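Local coordinates for protein D-mannose isomerase (PDB 5X32) that catalyses the reversible isomerization of D-mannose to D-fructose and, less efficiently, acts on D-lyxose, at residues Leu294-Ala299 with Val304-Lys309. Sequence-based numbering, arbitrary orientation.
Sequences LHYGYA and VCDPDK
Gly297 and Asp306 face each other across a short antiparallel hairpin whose register slips by one residue, a worked example of the classic beta bulge. Gly297 O accepts from two successive amides, Cys305 N at 2.9 Å and Asp306 N at 3.1 Å. Asp306 O in turn receives Gly297 N (3.3 Å) and a weak bond from Tyr296 N.

Side chains pack on both faces. With CG turned anti to its carbonyl carbon (chi1 -64°), the His295 imidazole reaches across Val304 and Pro307: Val304 CG2 meets His295 ND1 obliquely, Pro307 CB lies over one ring face in a CH-pi contact 4.3 Å from the centroid, and Lys309 NZ stands at the ring edge, 3.8 Å from His295 NE2. Replacing the imidazole with an alanine is likely to leave Val304 and Pro307 CB without the ring they pack on and to open a gap beside Lys309. On the other face, Asp306 OD2 comes to the edge of the Tyr296 ring, 3.1 Å from Tyr296 CD2, the carboxylate plane turned 76° from the ring. Asp306 OD1 accepts Asp308 N, closing an Asx turn that positions the carboxylate.

Lys309 NZ hydrogen-bonds Glu362 O and forms a salt bridge with Asp288 OD2, which His295 NE2 meets weakly. The Tyr296 side chain, its ring stacked with that of Tyr310, is about 6 Å from that of His251, a probable catalytic proton donor/acceptor. The hairpin links consecutive helices 271-286 and 311-328 of the family's (alpha/alpha)6 barrel; strand 304-310 runs between 297-298 and 359-360, while Leu294 packs against both helices and 331-347.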
loop_
_atom_site.group_PDB
_atom_site.type_symbol
_atom_site.label_atom_id
_atom_site.label_comp_id
_atom_site.label_asym_id
_atom_site.label_seq_id
_atom_site.Cartn_x
_atom_site.Cartn_y
_atom_site.Cartn_z
ATOM N N LEU A 294 9.546 9.737 10.396
ATOM C CA LEU A 294 8.457 9.338 11.272
ATOM C C LEU A 294 8.688 7.988 11.915
ATOM O O LEU A 294 9.052 6.999 11.265
ATOM C CB LEU A 294 7.122 9.296 10.530
ATOM C CG LEU A 294 6.681 10.589 9.860
ATOM C CD1 LEU A 294 5.930 10.251 8.609
ATOM C CD2 LEU A 294 5.839 11.448 10.831
ATOM N N HIS A 295 8.500 7.983 13.224
ATOM C CA HIS A 295 8.463 6.773 14.014
ATOM C C HIS A 295 7.308 5.882 13.592
ATOM O O HIS A 295 6.367 6.331 12.937
ATOM C CB HIS A 295 8.377 7.134 15.494
ATOM C CG HIS A 295 9.582 7.866 15.988
ATOM N ND1 HIS A 295 9.509 8.908 16.882
ATOM C CD2 HIS A 295 10.898 7.697 15.711
ATOM C CE1 HIS A 295 10.727 9.361 17.124
ATOM N NE2 HIS A 295 11.589 8.640 16.430
ATOM N N TYR A 296 7.393 4.612 13.961
ATOM C CA TYR A 296 6.443 3.622 13.485
ATOM C C TYR A 296 5.107 3.646 14.216
ATOM O O TYR A 296 4.068 3.405 13.619
ATOM C CB TYR A 296 7.067 2.238 13.607
ATOM C CG TYR A 296 6.294 1.131 12.941
ATOM C CD1 TYR A 296 5.940 1.208 11.598
ATOM C CD2 TYR A 296 5.951 -0.005 13.648
ATOM C CE1 TYR A 296 5.263 0.172 10.977
ATOM C CE2 TYR A 296 5.273 -1.039 13.045
ATOM C CZ TYR A 296 4.923 -0.950 11.712
ATOM O OH TYR A 296 4.242 -2.000 11.128
ATOM N N GLY A 297 5.126 3.953 15.504
ATOM C CA GLY A 297 3.904 3.908 16.274
ATOM C C GLY A 297 3.994 4.636 17.596
ATOM O O GLY A 297 5.052 4.656 18.247
ATOM N N TYR A 298 2.873 5.253 17.976
ATOM C CA TYR A 298 2.749 5.941 19.261
ATOM C C TYR A 298 1.483 5.491 19.978
ATOM O O TYR A 298 0.585 4.903 19.367
ATOM C CB TYR A 298 2.752 7.466 19.081
ATOM C CG TYR A 298 1.788 7.996 18.029
ATOM C CD1 TYR A 298 0.420 8.088 18.281
ATOM C CD2 TYR A 298 2.253 8.425 16.787
ATOM C CE1 TYR A 298 -0.460 8.573 17.321
ATOM C CE2 TYR A 298 1.382 8.915 15.826
ATOM C CZ TYR A 298 0.024 8.993 16.105
ATOM O OH TYR A 298 -0.837 9.479 15.149
ATOM N N ALA A 299 1.417 5.757 21.280
ATOM C CA ALA A 299 0.241 5.395 22.071
ATOM C C ALA A 299 -0.851 6.427 21.856
ATOM O O ALA A 299 -0.580 7.506 21.328
ATOM C CB ALA A 299 0.603 5.287 23.534
ATOM N N VAL A 304 5.649 8.072 21.860
ATOM C CA VAL A 304 6.217 7.170 20.856
ATOM C C VAL A 304 6.560 5.848 21.526
ATOM O O VAL A 304 7.319 5.813 22.487
ATOM C CB VAL A 304 7.484 7.751 20.184
ATOM C CG1 VAL A 304 8.186 6.687 19.332
ATOM C CG2 VAL A 304 7.141 8.979 19.345
ATOM N N CYS A 305 6.002 4.757 21.020
ATOM C CA CYS A 305 6.239 3.469 21.652
ATOM C C CYS A 305 6.933 2.449 20.736
ATOM O O CYS A 305 7.255 1.345 21.167
ATOM C CB CYS A 305 4.922 2.935 22.204
ATOM S SG CYS A 305 3.630 2.843 20.986
ATOM N N ASP A 306 7.180 2.847 19.490
ATOM C CA ASP A 306 8.034 2.105 18.561
ATOM C C ASP A 306 8.739 3.114 17.666
ATOM O O ASP A 306 8.140 3.679 16.758
ATOM C CB ASP A 306 7.201 1.125 17.721
ATOM C CG ASP A 306 8.056 0.220 16.808
ATOM O OD1 ASP A 306 9.279 0.467 16.615
ATOM O OD2 ASP A 306 7.469 -0.748 16.259
ATOM N N PRO A 307 10.027 3.324 17.899
ATOM C CA PRO A 307 10.703 4.418 17.202
ATOM C C PRO A 307 11.332 4.053 15.869
ATOM O O PRO A 307 11.932 4.923 15.233
ATOM C CB PRO A 307 11.778 4.831 18.200
ATOM C CG PRO A 307 12.092 3.564 18.931
ATOM C CD PRO A 307 10.818 2.797 19.021
ATOM N N ASP A 308 11.183 2.808 15.434
ATOM C CA ASP A 308 11.795 2.403 14.177
ATOM C C ASP A 308 11.222 3.180 13.007
ATOM O O ASP A 308 10.061 3.614 13.026
ATOM C CB ASP A 308 11.630 0.897 13.947
ATOM C CG ASP A 308 12.568 0.083 14.802
ATOM O OD1 ASP A 308 13.635 0.623 15.170
ATOM O OD2 ASP A 308 12.245 -1.085 15.108
ATOM N N LYS A 309 12.057 3.361 11.993
ATOM C CA LYS A 309 11.667 4.122 10.822
ATOM C C LYS A 309 11.497 3.229 9.575
ATOM O O LYS A 309 12.456 2.664 9.053
ATOM C CB LYS A 309 12.674 5.246 10.615
ATOM C CG LYS A 309 12.855 6.035 11.907
ATOM C CD LYS A 309 13.147 7.508 11.687
ATOM C CE LYS A 309 14.292 7.979 12.581
ATOM N NZ LYS A 309 14.206 7.380 13.919
#